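Local coordinates for protein ofchtiv-allosamidin (Ostrinia furnacalis, PDB 6JMB) that probably hydrolyses chitin as a family 18 glycosyl hydrolase, and binds the inhibitor allosamidin in its active-site pocket, at residues A[253-258]-A[314-319]; A[297-302]-A[310-315]; A[34-39]-A[64-69]. One frame throughout, in Å; residues are numbered along the deposited sequence.

Contact 1: residues A[253-258]-A[314-319]; sequences TFQLSD and LDYNWV
Phe-254 and Trp-318 stand side by side on the same face of an antiparallel strand pair, with their rings almost perpendicular. The edge of the indole six-membered ring is turned toward the phenyl face in an offset edge-to-face pair, with planes at 84° and centroids 5.4 Å apart. The closest atoms are Phe-254 CD1 and Trp-318 CE3, at 3.5 Å. Trp-318 reaches this place because its CG is anti to the backbone N (chi1 -168°). Leu-256 packs on the other end of the same tryptophan: its CG lies 3.8 Å from Trp-318 CB, its CD2 approaches the indole CD1, and the other leucine methyl, Leu-256 CD1, meets Asp-315 O. Cutting Leu-256 back to an alanine would probably open a gap beside Trp-318 CB and CD1 and leave the indole less firmly held on that side. At the exposed end, the Tyr-316 ring brings its CD1 edge to within 3.1 Å of Leu-256 O, which lies in the ring plane.

The backbone sets this register. Phe-254 and Trp-318 exchange hydrogen bonds in both directions, and Leu-256 N donates to Tyr-316 O at 2.8 Å, nearly straight at 172°. A water donates to both Phe-254 O and Asn-317 OD1, bridging the strands. Asn-317 also steadies the type II' turn that begins at Leu-314, since its ND2 donates to Leu-314 O at 3.1 Å, an oxygen that accepts the Asn-317 backbone N as well.

Farther out, Trp-318 NE1 is hydrogen-bonded to Asn-262 O, and its ring meets that of Tyr-311. Thr-253 OG1 hydrogen-bonds to Leu-273 O. Strand 317-320 pairs antiparallel with strand 243-256 on one side and with strand 309-314 on the other.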
loop_
_atom_site.group_PDB
_atom_site.type_symbol
_atom_site.label_atom_id
_atom_site.label_comp_id
_atom_site.label_asym_id
_atom_site.label_seq_id
_atom_site.Cartn_x
_atom_site.Cartn_y
_atom_site.Cartn_z
ATOM N N THR A 253 9.654 12.671 -2.502
ATOM C CA THR A 253 10.704 13.679 -2.529
ATOM C C THR A 253 10.472 14.672 -3.660
ATOM O O THR A 253 9.979 14.320 -4.738
ATOM C CB THR A 253 12.101 13.047 -2.663
ATOM O OG1 THR A 253 12.282 12.575 -4.001
ATOM C CG2 THR A 253 12.283 11.880 -1.688
ATOM N N PHE A 254 10.853 15.921 -3.388
ATOM C CA PHE A 254 10.558 17.054 -4.252
ATOM C C PHE A 254 11.804 17.919 -4.392
ATOM O O PHE A 254 12.681 17.935 -3.523
ATOM C CB PHE A 254 9.482 17.961 -3.631
ATOM C CG PHE A 254 8.150 17.304 -3.398
ATOM C CD1 PHE A 254 7.967 16.404 -2.356
ATOM C CD2 PHE A 254 7.056 17.637 -4.190
ATOM C CE1 PHE A 254 6.722 15.822 -2.129
ATOM C CE2 PHE A 254 5.810 17.061 -3.965
ATOM C CZ PHE A 254 5.648 16.154 -2.933
ATOM N N GLN A 255 11.855 18.667 -5.498
ATOM C CA GLN A 255 12.820 19.743 -5.715
ATOM C C GLN A 255 12.057 21.050 -5.540
ATOM O O GLN A 255 11.163 21.357 -6.333
ATOM C CB GLN A 255 13.394 19.655 -7.130
ATOM C CG GLN A 255 14.382 20.763 -7.466
ATOM C CD GLN A 255 14.737 20.813 -8.944
ATOM O OE1 GLN A 255 13.954 20.409 -9.803
ATOM N NE2 GLN A 255 15.933 21.311 -9.244
ATOM N N LEU A 256 12.392 21.812 -4.502
ATOM C CA LEU A 256 11.715 23.078 -4.265
ATOM C C LEU A 256 11.980 24.062 -5.398
ATOM O O LEU A 256 13.053 24.077 -6.004
ATOM C CB LEU A 256 12.208 23.693 -2.959
ATOM C CG LEU A 256 11.788 22.965 -1.683
ATOM C CD1 LEU A 256 12.597 23.474 -0.490
ATOM C CD2 LEU A 256 10.290 23.124 -1.444
ATOM N N SER A 257 10.975 24.895 -5.688
ATOM C CA SER A 257 11.194 25.994 -6.622
ATOM C C SER A 257 12.123 27.044 -6.029
ATOM O O SER A 257 12.971 27.598 -6.736
ATOM C CB SER A 257 9.865 26.626 -7.019
ATOM O OG SER A 257 9.037 25.685 -7.679
ATOM N N ASP A 258 11.976 27.330 -4.734
ATOM C CA ASP A 258 12.799 28.288 -4.006
ATOM C C ASP A 258 13.114 27.665 -2.653
ATOM O O ASP A 258 12.204 27.465 -1.840
ATOM C CB ASP A 258 12.029 29.602 -3.835
ATOM C CG ASP A 258 12.863 30.713 -3.202
ATOM O OD1 ASP A 258 13.790 30.418 -2.416
ATOM O OD2 ASP A 258 12.568 31.900 -3.471
ATOM N N LEU A 314 16.532 20.283 2.880
ATOM C CA LEU A 314 17.946 20.639 2.842
ATOM C C LEU A 314 18.166 21.279 1.480
ATOM O O LEU A 314 18.143 20.581 0.459
ATOM C CB LEU A 314 18.808 19.397 3.008
ATOM C CG LEU A 314 20.319 19.609 2.884
ATOM C CD1 LEU A 314 20.785 20.702 3.838
ATOM C CD2 LEU A 314 21.054 18.309 3.163
ATOM N N ASP A 315 18.354 22.598 1.468
ATOM C CA ASP A 315 18.471 23.342 0.219
ATOM C C ASP A 315 17.296 23.012 -0.699
ATOM O O ASP A 315 16.145 23.219 -0.305
ATOM C CB ASP A 315 19.829 23.093 -0.444
ATOM C CG ASP A 315 20.982 23.590 0.394
ATOM O OD1 ASP A 315 20.812 24.613 1.084
ATOM O OD2 ASP A 315 22.061 22.956 0.356
ATOM N N TYR A 316 17.554 22.488 -1.900
ATOM C CA TYR A 316 16.456 22.222 -2.825
ATOM C C TYR A 316 15.614 21.006 -2.436
ATOM O O TYR A 316 14.499 20.856 -2.946
ATOM C CB TYR A 316 16.981 22.089 -4.257
ATOM C CG TYR A 316 17.189 23.429 -4.921
ATOM C CD1 TYR A 316 16.128 24.091 -5.515
ATOM C CD2 TYR A 316 18.437 24.040 -4.937
ATOM C CE1 TYR A 316 16.291 25.318 -6.113
ATOM C CE2 TYR A 316 18.613 25.278 -5.536
ATOM C CZ TYR A 316 17.531 25.906 -6.127
ATOM O OH TYR A 316 17.674 27.135 -6.730
ATOM N N ASN A 317 16.107 20.138 -1.555
ATOM C CA ASN A 317 15.393 18.905 -1.235
ATOM C C ASN A 317 14.274 19.169 -0.242
ATOM O O ASN A 317 14.483 19.836 0.776
ATOM C CB ASN A 317 16.341 17.908 -0.581
ATOM C CG ASN A 317 17.454 17.505 -1.480
ATOM O OD1 ASN A 317 17.248 16.772 -2.443
ATOM N ND2 ASN A 317 18.657 17.983 -1.179
ATOM N N TRP A 318 13.098 18.608 -0.516
ATOM C CA TRP A 318 12.000 18.590 0.437
ATOM C C TRP A 318 11.408 17.189 0.400
ATOM O O TRP A 318 11.089 16.677 -0.676
ATOM C CB TRP A 318 10.956 19.639 0.055
ATOM C CG TRP A 318 9.921 19.915 1.091
ATOM C CD1 TRP A 318 9.889 20.979 1.962
ATOM C CD2 TRP A 318 8.728 19.160 1.339
ATOM N NE1 TRP A 318 8.762 20.914 2.742
ATOM C CE2 TRP A 318 8.033 19.809 2.381
ATOM C CE3 TRP A 318 8.186 17.991 0.788
ATOM C CZ2 TRP A 318 6.824 19.326 2.889
ATOM C CZ3 TRP A 318 6.981 17.514 1.288
ATOM C CH2 TRP A 318 6.314 18.184 2.330
ATOM N N VAL A 319 11.283 16.559 1.564
ATOM C CA VAL A 319 10.903 15.153 1.659
ATOM C C VAL A 319 9.764 15.010 2.660
ATOM O O VAL A 319 9.876 15.459 3.805
ATOM C CB VAL A 319 12.101 14.285 2.092
ATOM C CG1 VAL A 319 11.679 12.824 2.268
ATOM C CG2 VAL A 319 13.232 14.389 1.088
HETATM O O HOH W 1 14.544 15.822 -2.570
#

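Contact 2: residues A[297-302]-A[310-315]; sequences SSWTVQ and PYAFLD
Leu-314 lies across one face of the Trp-299 indole, the two side chains crossing at about a right angle. Its CD2 methyl sits 3.7 Å from the centroid of the five-membered ring and only 13° off the ring normal, a well-centred CH-pi contact, while CB rests over the same ring system, 3.7 Å from Trp-299 CE3. The other methyl, CD1, turns to Ser-298 and meets its CB at 3.7 Å. Beyond the leucine, Trp-299 CE3 also reaches the Ala-312 methyl.

Thr-300 and Phe-313 occupy the opposite face of the hairpin from Ala-312, side by side and pointing the same way. The threonine lays CB over the phenyl face, 3.8 Å from the Phe-313 centroid. Phe-313 CG stands between its own backbone N and carbonyl carbon (chi1 55°), which leans the ring over toward Thr-300. Gln-302 completes this face: its CB lies over the Tyr-311 ring, its OE1 is 2.8 Å from Tyr-311 OH, and the same OE1 lies beside the rim of the Phe-313 ring, level with it. The amide stands steeply to both rings, 77° from that of Tyr-311.

Backbone bonds fix these pairs, two between Thr-300 and Phe-313 and two between Gln-302 and Tyr-311. A water donates to Ser-298 O and Phe-313 O and accepts from Thr-300 OG1, tying the open end of the pair together.

Helix 286-295 meets the Trp-299 side through Phe-289, Ile-292 and Leu-293. This is a beta hairpin, strands 300-304 and 309-314, packed on a helix, consistent with the alpha+beta insertion domain found in many family 18 chitinases.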
loop_
_atom_site.group_PDB
_atom_site.type_symbol
_atom_site.label_atom_id
_atom_site.label_comp_id
_atom_site.label_asym_id
_atom_site.label_seq_id
_atom_site.Cartn_x
_atom_site.Cartn_y
_atom_site.Cartn_z
ATOM N N SER A 297 23.713 15.932 9.270
ATOM C CA SER A 297 23.091 16.805 10.265
ATOM C C SER A 297 22.479 18.077 9.684
ATOM O O SER A 297 21.717 18.745 10.390
ATOM C CB SER A 297 24.093 17.173 11.366
ATOM O OG SER A 297 25.148 17.965 10.849
ATOM N N SER A 298 22.779 18.422 8.428
ATOM C CA SER A 298 22.303 19.684 7.870
ATOM C C SER A 298 20.816 19.673 7.536
ATOM O O SER A 298 20.232 20.746 7.362
ATOM C CB SER A 298 23.113 20.077 6.635
ATOM O OG SER A 298 24.467 20.311 6.972
ATOM N N TRP A 299 20.198 18.497 7.424
ATOM C CA TRP A 299 18.762 18.436 7.189
ATOM C C TRP A 299 18.011 19.094 8.337
ATOM O O TRP A 299 18.413 18.996 9.500
ATOM C CB TRP A 299 18.305 16.975 7.086
ATOM C CG TRP A 299 18.702 16.288 5.816
ATOM C CD1 TRP A 299 19.859 15.603 5.583
ATOM C CD2 TRP A 299 17.927 16.195 4.613
ATOM N NE1 TRP A 299 19.857 15.094 4.304
ATOM C CE2 TRP A 299 18.684 15.449 3.687
ATOM C CE3 TRP A 299 16.674 16.681 4.225
ATOM C CZ2 TRP A 299 18.226 15.166 2.404
ATOM C CZ3 TRP A 299 16.219 16.391 2.946
ATOM C CH2 TRP A 299 16.995 15.646 2.052
ATOM N N THR A 300 16.916 19.767 8.012
ATOM C CA THR A 300 15.982 20.274 9.007
ATOM C C THR A 300 14.756 19.381 8.968
ATOM O O THR A 300 14.142 19.219 7.906
ATOM C CB THR A 300 15.576 21.714 8.696
ATOM O OG1 THR A 300 16.738 22.552 8.716
ATOM C CG2 THR A 300 14.580 22.216 9.733
ATOM N N VAL A 301 14.412 18.790 10.108
ATOM C CA VAL A 301 13.214 17.971 10.241
ATOM C C VAL A 301 12.199 18.761 11.050
ATOM O O VAL A 301 12.519 19.275 12.130
ATOM C CB VAL A 301 13.515 16.619 10.907
ATOM C CG1 VAL A 301 12.234 15.791 11.016
ATOM C CG2 VAL A 301 14.575 15.871 10.116
ATOM N N GLN A 302 10.986 18.875 10.523
ATOM C CA GLN A 302 9.912 19.568 11.212
ATOM C C GLN A 302 8.678 18.680 11.251
ATOM O O GLN A 302 8.516 17.760 10.447
ATOM C CB GLN A 302 9.594 20.923 10.553
ATOM C CG GLN A 302 10.641 22.003 10.868
ATOM C CD GLN A 302 10.412 23.299 10.118
ATOM O OE1 GLN A 302 9.727 23.331 9.092
ATOM N NE2 GLN A 302 10.994 24.378 10.623
ATOM N N PRO A 310 5.880 14.206 9.776
ATOM C CA PRO A 310 7.129 14.954 9.631
ATOM C C PRO A 310 7.455 15.225 8.170
ATOM O O PRO A 310 6.987 14.555 7.248
ATOM C CB PRO A 310 8.162 13.974 10.200
ATOM C CG PRO A 310 7.636 12.639 9.745
ATOM C CD PRO A 310 6.122 12.752 9.869
ATOM N N TYR A 311 8.301 16.228 7.978
ATOM C CA TYR A 311 8.898 16.481 6.678
ATOM C C TYR A 311 10.291 17.037 6.917
ATOM O O TYR A 311 10.616 17.481 8.021
ATOM C CB TYR A 311 8.038 17.425 5.822
ATOM C CG TYR A 311 7.826 18.798 6.421
ATOM C CD1 TYR A 311 6.893 19.006 7.431
ATOM C CD2 TYR A 311 8.562 19.891 5.978
ATOM C CE1 TYR A 311 6.700 20.264 7.982
ATOM C CE2 TYR A 311 8.372 21.148 6.523
ATOM C CZ TYR A 311 7.447 21.326 7.520
ATOM O OH TYR A 311 7.263 22.587 8.061
ATOM N N ALA A 312 11.119 17.004 5.880
ATOM C CA ALA A 312 12.508 17.403 6.021
ATOM C C ALA A 312 12.940 18.177 4.791
ATOM O O ALA A 312 12.456 17.934 3.683
ATOM C CB ALA A 312 13.420 16.189 6.229
ATOM N N PHE A 313 13.859 19.116 4.986
ATOM C CA PHE A 313 14.377 19.860 3.849
ATOM C C PHE A 313 15.860 20.146 4.019
ATOM O O PHE A 313 16.381 20.220 5.136
ATOM C CB PHE A 313 13.592 21.151 3.561
ATOM C CG PHE A 313 13.485 22.077 4.730
ATOM C CD1 PHE A 313 14.473 23.016 4.975
ATOM C CD2 PHE A 313 12.393 22.015 5.580
ATOM C CE1 PHE A 313 14.377 23.880 6.050
ATOM C CE2 PHE A 313 12.287 22.881 6.659
ATOM C CZ PHE A 313 13.283 23.812 6.891
ATOM N N LEU A 314 16.532 20.283 2.880
ATOM C CA LEU A 314 17.946 20.639 2.842
ATOM C C LEU A 314 18.166 21.279 1.480
ATOM O O LEU A 314 18.143 20.581 0.459
ATOM C CB LEU A 314 18.808 19.397 3.008
ATOM C CG LEU A 314 20.319 19.609 2.884
ATOM C CD1 LEU A 314 20.785 20.702 3.838
ATOM C CD2 LEU A 314 21.054 18.309 3.163
ATOM N N ASP A 315 18.354 22.598 1.468
ATOM C CA ASP A 315 18.471 23.342 0.219
ATOM C C ASP A 315 17.296 23.012 -0.699
ATOM O O ASP A 315 16.145 23.219 -0.305
ATOM C CB ASP A 315 19.829 23.093 -0.444
ATOM C CG ASP A 315 20.982 23.590 0.394
ATOM O OD1 ASP A 315 20.812 24.613 1.084
ATOM O OD2 ASP A 315 22.061 22.956 0.356
HETATM O O HOH W 2 18.176 22.141 6.305
#

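Contact 3: residues A[34-39]-A[64-69]; sequences THLVYA and KQFTSL
Aromatic contact dominates here: Tyr-38 from the strand turns the edge of its ring to the face of Phe-66 from the helix. The planes stand at 88° with centroids 5.3 Å apart, and Tyr-38 CD2 lies 3.6 Å from Phe-66 CG. Tyr-38 CB lies over the same phenyl ring, 4.1 Å from its centroid, as a CH-pi contact.

Apolar packing extends this along the strand. Phe-66, with CG anti to its backbone N (chi1 -175°), projects its far end to the strand, where CZ meets Leu-36 CB at 3.7 Å and the ring edge faces the peptide that joins Leu-36 to Val-37. Leu-36 and Leu-69 cross at about a right angle, their CD1 methyls 4.2 Å apart.

No hydrogen bond links the two segments. Tyr-38 OH is hydrogen-bonded instead to Asp-57 OD1 and Asn-62 ND2, and Ser-68 OG donates a hydrogen bond to Lys-64 O.

Strand 35-43 runs parallel between strands 5-11 and 77-83, as expected of a TIM barrel. Helix 62-67, in the connection to strand 77-83, covers the outer side through Phe-66, which also touches Thr-78; Val-37 points away from the helix and touches Tyr-9 and Ala-81 of the flanking strands.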
loop_
_atom_site.group_PDB
_atom_site.type_symbol
_atom_site.label_atom_id
_atom_site.label_comp_id
_atom_site.label_asym_id
_atom_site.label_seq_id
_atom_site.Cartn_x
_atom_site.Cartn_y
_atom_site.Cartn_z
ATOM N N THR A 34 0.019 -10.453 10.437
ATOM C CA THR A 34 -0.980 -11.514 10.420
ATOM C C THR A 34 -1.278 -11.993 9.011
ATOM O O THR A 34 -1.652 -13.155 8.821
ATOM C CB THR A 34 -2.292 -11.063 11.076
ATOM O OG1 THR A 34 -2.826 -9.940 10.370
ATOM C CG2 THR A 34 -2.055 -10.674 12.524
ATOM N N HIS A 35 -1.098 -11.117 8.029
ATOM C CA HIS A 35 -1.298 -11.424 6.624
ATOM C C HIS A 35 -0.100 -10.876 5.874
ATOM O O HIS A 35 0.295 -9.727 6.093
ATOM C CB HIS A 35 -2.579 -10.762 6.108
ATOM C CG HIS A 35 -3.818 -11.257 6.787
ATOM N ND1 HIS A 35 -4.099 -10.990 8.109
ATOM C CD2 HIS A 35 -4.840 -12.017 6.329
ATOM C CE1 HIS A 35 -5.242 -11.565 8.437
ATOM N NE2 HIS A 35 -5.712 -12.197 7.376
ATOM N N LEU A 36 0.511 -11.705 5.039
ATOM C CA LEU A 36 1.667 -11.311 4.244
ATOM C C LEU A 36 1.312 -11.503 2.779
ATOM O O LEU A 36 0.791 -12.558 2.401
ATOM C CB LEU A 36 2.905 -12.136 4.627
ATOM C CG LEU A 36 3.833 -11.409 5.609
ATOM C CD1 LEU A 36 4.675 -12.380 6.429
ATOM C CD2 LEU A 36 4.733 -10.452 4.828
ATOM N N VAL A 37 1.558 -10.480 1.962
ATOM C CA VAL A 37 1.055 -10.443 0.590
ATOM C C VAL A 37 2.224 -10.341 -0.385
ATOM O O VAL A 37 3.034 -9.412 -0.301
ATOM C CB VAL A 37 0.058 -9.293 0.382
ATOM C CG1 VAL A 37 -0.606 -9.431 -0.972
ATOM C CG2 VAL A 37 -0.990 -9.284 1.497
ATOM N N TYR A 38 2.292 -11.289 -1.325
ATOM C CA TYR A 38 3.345 -11.348 -2.337
ATOM C C TYR A 38 2.953 -10.456 -3.512
ATOM O O TYR A 38 2.013 -10.767 -4.250
ATOM C CB TYR A 38 3.480 -12.797 -2.799
ATOM C CG TYR A 38 4.694 -13.130 -3.647
ATOM C CD1 TYR A 38 4.775 -12.770 -4.996
ATOM C CD2 TYR A 38 5.739 -13.855 -3.103
ATOM C CE1 TYR A 38 5.897 -13.093 -5.760
ATOM C CE2 TYR A 38 6.856 -14.191 -3.858
ATOM C CZ TYR A 38 6.926 -13.809 -5.177
ATOM O OH TYR A 38 8.043 -14.148 -5.907
ATOM N N ALA A 39 3.678 -9.363 -3.714
ATOM C CA ALA A 39 3.404 -8.446 -4.816
ATOM C C ALA A 39 4.506 -8.593 -5.857
ATOM O O ALA A 39 5.685 -8.532 -5.502
ATOM C CB ALA A 39 3.396 -7.005 -4.300
ATOM N N LYS A 64 7.060 -20.286 -3.245
ATOM C CA LYS A 64 6.994 -21.322 -2.222
ATOM C C LYS A 64 7.814 -20.959 -0.989
ATOM O O LYS A 64 7.412 -21.287 0.130
ATOM C CB LYS A 64 7.452 -22.654 -2.818
ATOM C CG LYS A 64 7.327 -23.839 -1.876
ATOM C CD LYS A 64 5.873 -24.131 -1.533
ATOM C CE LYS A 64 5.741 -25.471 -0.825
ATOM N NZ LYS A 64 4.453 -25.596 -0.095
ATOM N N GLN A 65 8.947 -20.275 -1.161
ATOM C CA GLN A 65 9.687 -19.815 0.010
ATOM C C GLN A 65 8.835 -18.861 0.833
ATOM O O GLN A 65 8.823 -18.926 2.069
ATOM C CB GLN A 65 10.976 -19.122 -0.416
ATOM C CG GLN A 65 12.045 -20.057 -0.938
ATOM C CD GLN A 65 13.300 -19.311 -1.327
ATOM O OE1 GLN A 65 13.832 -19.493 -2.423
ATOM N NE2 GLN A 65 13.778 -18.451 -0.431
ATOM N N PHE A 66 8.087 -17.990 0.151
ATOM C CA PHE A 66 7.220 -17.027 0.820
ATOM C C PHE A 66 6.115 -17.727 1.599
ATOM O O PHE A 66 5.899 -17.440 2.780
ATOM C CB PHE A 66 6.643 -16.083 -0.237
ATOM C CG PHE A 66 5.807 -14.957 0.314
ATOM C CD1 PHE A 66 6.397 -13.772 0.738
ATOM C CD2 PHE A 66 4.429 -15.068 0.363
ATOM C CE1 PHE A 66 5.621 -12.725 1.216
ATOM C CE2 PHE A 66 3.647 -14.026 0.849
ATOM C CZ PHE A 66 4.248 -12.855 1.268
ATOM N N THR A 67 5.395 -18.656 0.957
ATOM C CA THR A 67 4.323 -19.334 1.679
ATOM C C THR A 67 4.864 -20.253 2.763
ATOM O O THR A 67 4.161 -20.515 3.745
ATOM C CB THR A 67 3.378 -20.077 0.731
ATOM O OG1 THR A 67 4.106 -21.096 0.035
ATOM C CG2 THR A 67 2.759 -19.111 -0.275
ATOM N N SER A 68 6.114 -20.703 2.632
ATOM C CA SER A 68 6.729 -21.526 3.665
ATOM C C SER A 68 7.011 -20.759 4.948
ATOM O O SER A 68 7.401 -21.385 5.941
ATOM C CB SER A 68 8.009 -22.174 3.142
ATOM O OG SER A 68 7.691 -23.166 2.178
ATOM N N LEU A 69 6.835 -19.434 4.958
ATOM C CA LEU A 69 6.889 -18.706 6.219
ATOM C C LEU A 69 5.862 -19.228 7.217
ATOM O O LEU A 69 6.034 -19.030 8.425
ATOM C CB LEU A 69 6.683 -17.210 5.977
ATOM C CG LEU A 69 7.805 -16.492 5.222
ATOM C CD1 LEU A 69 7.330 -15.124 4.735
ATOM C CD2 LEU A 69 9.057 -16.363 6.091
#

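Contacts 1 and 2 form one continuous patch. Their centres are 10 Å apart, they share Leu-314 and Asp-315, and a probable backbone hydrogen bond runs from Val-319 N to Ala-312 O, 2.8 Å, so strand 317-320 joins the hairpin to strand 243-256. Asn-317 CB also packs 3.5 Å from Trp-299 CH2. Contact 3 is remote, its centre about 37 Å from that of contact 1 and about 36 Å from that of contact 2. The inhibitor pocket lies between: the side chain of Val-37 is about 7 Å from the bound allosamizoline, and that of Thr-253 about 10 Å from an N-acetylallosamine unit of the inhibitor. Phe-40, just beyond contact 3, lines the pocket itself.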